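Local coordinates for Mto2 (Schizosaccharomyces pombe, PDB 6GDJ), which acts with Mto1 to promote nucleation of a subset of cytoplasmic microtubules by recruiting the gamma-tubulin complex to interphase and equatorial organising centres, and dimerises through its twin-cysteine domain, at residues Leu6-Arg17 / Leu26-Ile37. Numbering follows the deposited sequence.
Sequences LSTMQTALMRLR and LKPVEQAVNHAI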
loop_
_atom_site.group_PDB
_atom_site.type_symbol
_atom_site.label_atom_id
_atom_site.label_comp_id
_atom_site.label_asym_id
_atom_site.label_seq_id
_atom_site.Cartn_x
_atom_site.Cartn_y
_atom_site.Cartn_z
ATOM N N LEU A 6 12.852 -4.032 -5.443
ATOM C CA LEU A 6 12.531 -5.044 -4.446
ATOM C C LEU A 6 13.209 -4.784 -3.097
ATOM O O LEU A 6 12.568 -4.806 -2.030
ATOM C CB LEU A 6 12.929 -6.394 -4.986
ATOM C CG LEU A 6 12.917 -7.573 -4.042
ATOM C CD1 LEU A 6 11.516 -7.738 -3.577
ATOM C CD2 LEU A 6 13.401 -8.837 -4.789
ATOM N N SER A 7 14.515 -4.502 -3.154
ATOM C CA SER A 7 15.261 -4.155 -1.952
ATOM C C SER A 7 14.860 -2.905 -1.244
ATOM O O SER A 7 14.786 -2.886 -0.030
ATOM C CB SER A 7 16.738 -4.074 -2.294
ATOM O OG SER A 7 17.044 -5.306 -2.851
ATOM N N THR A 8 14.498 -1.871 -1.994
ATOM C CA THR A 8 14.003 -0.604 -1.411
ATOM C C THR A 8 12.708 -0.825 -0.636
ATOM O O THR A 8 12.528 -0.306 0.437
ATOM C CB THR A 8 13.863 0.543 -2.438
ATOM O OG1 THR A 8 12.841 0.331 -3.371
ATOM C CG2 THR A 8 15.176 0.687 -3.142
ATOM N N MET A 9 11.871 -1.665 -1.230
ATOM C CA MET A 9 10.586 -1.996 -0.630
ATOM C C MET A 9 10.764 -2.853 0.668
ATOM O O MET A 9 10.175 -2.528 1.703
ATOM C CB MET A 9 9.721 -2.735 -1.649
ATOM C CG MET A 9 8.399 -3.206 -1.119
ATOM S SD MET A 9 7.412 -4.093 -2.387
ATOM C CE MET A 9 8.393 -5.562 -2.627
ATOM N N GLN A 10 11.650 -3.862 0.572
ATOM C CA GLN A 10 11.903 -4.715 1.733
ATOM C C GLN A 10 12.459 -3.864 2.865
ATOM O O GLN A 10 12.030 -3.985 4.021
ATOM C CB GLN A 10 12.894 -5.841 1.332
ATOM C CG GLN A 10 13.425 -6.746 2.393
ATOM N N THR A 11 13.464 -3.013 2.598
ATOM C CA THR A 11 14.046 -2.197 3.678
ATOM C C THR A 11 13.021 -1.269 4.327
ATOM O O THR A 11 12.935 -1.105 5.528
ATOM C CB THR A 11 15.241 -1.412 3.131
ATOM O OG1 THR A 11 16.238 -2.357 2.729
ATOM C CG2 THR A 11 15.810 -0.425 4.186
ATOM N N ALA A 12 12.194 -0.620 3.464
ATOM C CA ALA A 12 11.197 0.267 3.972
ATOM C C ALA A 12 10.142 -0.424 4.840
ATOM O O ALA A 12 9.767 0.132 5.880
ATOM C CB ALA A 12 10.512 1.001 2.809
ATOM N N LEU A 13 9.748 -1.641 4.461
ATOM C CA LEU A 13 8.816 -2.402 5.302
ATOM C C LEU A 13 9.448 -2.789 6.631
ATOM O O LEU A 13 8.837 -2.669 7.671
ATOM C CB LEU A 13 8.357 -3.625 4.579
ATOM C CG LEU A 13 7.476 -4.579 5.382
ATOM C CD1 LEU A 13 6.248 -3.877 5.918
ATOM C CD2 LEU A 13 7.175 -5.778 4.537
ATOM N N MET A 14 10.706 -3.210 6.568
ATOM C CA MET A 14 11.389 -3.577 7.803
ATOM C C MET A 14 11.456 -2.380 8.760
ATOM O O MET A 14 11.288 -2.524 9.977
ATOM C CB MET A 14 12.773 -4.113 7.459
ATOM C CG MET A 14 12.721 -5.486 6.841
ATOM S SD MET A 14 14.293 -6.164 6.283
ATOM C CE MET A 14 15.019 -6.455 7.836
ATOM N N ARG A 15 11.752 -1.172 8.211
ATOM C CA ARG A 15 11.728 0.010 9.009
ATOM C C ARG A 15 10.322 0.272 9.612
ATOM O O ARG A 15 10.189 0.578 10.784
ATOM C CB ARG A 15 12.291 1.184 8.265
ATOM C CG ARG A 15 13.762 1.040 7.958
ATOM C CD ARG A 15 14.251 2.215 7.100
ATOM N NE ARG A 15 14.223 3.481 7.809
ATOM C CZ ARG A 15 14.161 4.678 7.204
ATOM N NH1 ARG A 15 14.224 4.768 5.902
ATOM N NH2 ARG A 15 14.071 5.747 7.920
ATOM N N LEU A 16 9.287 0.198 8.758
ATOM C CA LEU A 16 7.932 0.436 9.260
ATOM C C LEU A 16 7.567 -0.485 10.408
ATOM O O LEU A 16 6.997 -0.028 11.365
ATOM C CB LEU A 16 6.968 0.217 8.105
ATOM C CG LEU A 16 5.484 0.332 8.469
ATOM C CD1 LEU A 16 5.184 1.677 9.115
ATOM C CD2 LEU A 16 4.605 -0.004 7.248
ATOM N N ARG A 17 7.985 -1.750 10.355
ATOM C CA ARG A 17 7.585 -2.694 11.420
ATOM C C ARG A 17 8.096 -2.248 12.761
ATOM O O ARG A 17 7.473 -2.473 13.772
ATOM C CB ARG A 17 8.176 -4.075 11.138
ATOM C CG ARG A 17 7.632 -4.812 10.018
ATOM C CD ARG A 17 8.382 -6.103 9.865
ATOM N NE ARG A 17 7.932 -6.843 8.747
ATOM C CZ ARG A 17 8.690 -7.628 7.992
ATOM N NH1 ARG A 17 10.013 -7.765 8.241
ATOM N NH2 ARG A 17 8.179 -8.221 6.925
ATOM N N LEU A 26 -0.746 -2.645 9.209
ATOM C CA LEU A 26 0.381 -3.479 8.867
ATOM C C LEU A 26 0.038 -4.762 8.104
ATOM O O LEU A 26 0.776 -5.163 7.230
ATOM C CB LEU A 26 1.202 -3.809 10.116
ATOM C CG LEU A 26 2.519 -4.521 9.949
ATOM C CD1 LEU A 26 3.505 -3.735 9.091
ATOM C CD2 LEU A 26 3.102 -4.850 11.318
ATOM N N LYS A 27 -1.048 -5.437 8.486
ATOM C CA LYS A 27 -1.397 -6.650 7.797
ATOM C C LYS A 27 -1.554 -6.467 6.271
ATOM O O LYS A 27 -0.918 -7.138 5.498
ATOM C CB LYS A 27 -2.607 -7.325 8.477
ATOM C CG LYS A 27 -3.057 -8.682 7.890
ATOM C CD LYS A 27 -4.380 -9.236 8.522
ATOM N N PRO A 28 -2.380 -5.465 5.839
ATOM C CA PRO A 28 -2.531 -5.307 4.388
ATOM C C PRO A 28 -1.237 -4.826 3.720
ATOM O O PRO A 28 -0.981 -5.195 2.593
ATOM C CB PRO A 28 -3.690 -4.288 4.290
ATOM C CG PRO A 28 -4.017 -3.856 5.608
ATOM C CD PRO A 28 -3.408 -4.748 6.601
ATOM N N VAL A 29 -0.456 -3.972 4.408
ATOM C CA VAL A 29 0.831 -3.554 3.816
ATOM C C VAL A 29 1.715 -4.750 3.634
ATOM O O VAL A 29 2.278 -4.924 2.595
ATOM C CB VAL A 29 1.530 -2.491 4.693
ATOM C CG1 VAL A 29 2.933 -2.267 4.149
ATOM C CG2 VAL A 29 0.744 -1.182 4.722
ATOM N N GLU A 30 1.820 -5.578 4.678
ATOM C CA GLU A 30 2.652 -6.783 4.518
ATOM C C GLU A 30 2.181 -7.719 3.403
ATOM O O GLU A 30 2.959 -8.281 2.638
ATOM C CB GLU A 30 2.653 -7.562 5.832
ATOM C CG GLU A 30 3.329 -6.839 6.993
ATOM C CD GLU A 30 4.708 -7.325 7.331
ATOM O OE1 GLU A 30 5.269 -8.107 6.526
ATOM O OE2 GLU A 30 5.238 -6.757 8.343
ATOM N N GLN A 31 0.874 -7.861 3.315
ATOM C CA GLN A 31 0.318 -8.746 2.295
ATOM C C GLN A 31 0.587 -8.161 0.879
ATOM O O GLN A 31 0.967 -8.888 -0.020
ATOM C CB GLN A 31 -1.168 -8.978 2.542
ATOM C CG GLN A 31 -1.468 -9.712 3.813
ATOM C CD GLN A 31 -1.271 -11.153 3.701
ATOM O OE1 GLN A 31 -0.719 -11.626 2.698
ATOM N NE2 GLN A 31 -1.751 -11.908 4.717
ATOM N N ALA A 32 0.419 -6.834 0.765
ATOM C CA ALA A 32 0.689 -6.195 -0.549
ATOM C C ALA A 32 2.160 -6.331 -0.973
ATOM O O ALA A 32 2.458 -6.664 -2.088
ATOM C CB ALA A 32 0.280 -4.756 -0.549
ATOM N N VAL A 33 3.037 -6.107 -0.016
ATOM C CA VAL A 33 4.463 -6.250 -0.270
ATOM C C VAL A 33 4.783 -7.674 -0.675
ATOM O O VAL A 33 5.519 -7.921 -1.601
ATOM C CB VAL A 33 5.297 -5.794 0.920
ATOM C CG1 VAL A 33 6.783 -6.205 0.755
ATOM C CG2 VAL A 33 5.229 -4.308 1.059
ATOM N N ASN A 34 4.175 -8.613 0.038
ATOM C CA ASN A 34 4.351 -9.975 -0.286
ATOM C C ASN A 34 3.888 -10.396 -1.699
ATOM O O ASN A 34 4.562 -11.120 -2.426
ATOM C CB ASN A 34 3.730 -10.798 0.802
ATOM C CG ASN A 34 4.165 -12.151 0.722
ATOM O OD1 ASN A 34 5.369 -12.486 1.025
ATOM N ND2 ASN A 34 3.282 -12.946 0.165
ATOM N N HIS A 35 2.717 -9.880 -2.131
ATOM C CA HIS A 35 2.297 -10.115 -3.486
ATOM C C HIS A 35 3.218 -9.435 -4.503
ATOM O O HIS A 35 3.456 -9.989 -5.570
ATOM C CB HIS A 35 0.832 -9.680 -3.692
ATOM C CG HIS A 35 -0.135 -10.465 -2.887
ATOM N ND1 HIS A 35 -0.093 -11.843 -2.837
ATOM C CD2 HIS A 35 -1.110 -10.073 -2.037
ATOM C CE1 HIS A 35 -1.062 -12.272 -2.043
ATOM N NE2 HIS A 35 -1.699 -11.218 -1.540
ATOM N N ALA A 36 3.771 -8.262 -4.155
ATOM C CA ALA A 36 4.739 -7.634 -5.034
ATOM C C ALA A 36 5.969 -8.473 -5.213
ATOM O O ALA A 36 6.503 -8.597 -6.319
ATOM C CB ALA A 36 5.076 -6.234 -4.540
ATOM N N ILE A 37 6.434 -9.060 -4.140
ATOM C CA ILE A 37 7.592 -9.979 -4.246
ATOM C C ILE A 37 7.270 -11.142 -5.211
ATOM O O ILE A 37 8.071 -11.501 -6.059
ATOM C CB ILE A 37 8.042 -10.516 -2.874
ATOM C CG1 ILE A 37 8.523 -9.356 -2.000
ATOM C CG2 ILE A 37 9.070 -11.612 -3.021
ATOM C CD1 ILE A 37 8.680 -9.696 -0.532
#
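Leu-13 is a knob set into a hole formed by Leu-26, Val-29, Glu-30 and Val-33, an example of how helices interlock in this dimerisation domain; segments 6-17 and 26-37 run antiparallel (161°). Its CD2 meets Val-33 CG1 at 3.8 Å, while CD1 faces Val-29 and Leu-26, which Leu-16 also approaches. Nearer the start of helix 5-17, Met-9 and Val-33 reach toward each other tip to tip. The bend at chi3 (67°) turns the methionine's end so that SD lies 3.8 Å from Ala-36 CB and CE rests against Ile-37 CG1, which Leu-6 CD1 also touches.

The polar component is a two-pronged salt bridge. Arg-17 presents its guanidinium side-on: NE donates to Glu-30 OE2 (2.7 Å) and NH2 to Glu-30 OE1 (2.9 Å). Both bonds are nearly straight, each carboxylate oxygen accepts on its syn lone pair, and the guanidinium and carboxylate planes lie 9° apart. Replacing Glu-30 with an alanine would probably leave the arginine without its mate and uncover one wall of the Leu-13 hole.

Helix 46-72 backs Met-9 and Leu-16. The chemistry implies an apolar seam that meets Leu-58 of the second subunit at Val-29, bordered on its more exposed side by paired charges.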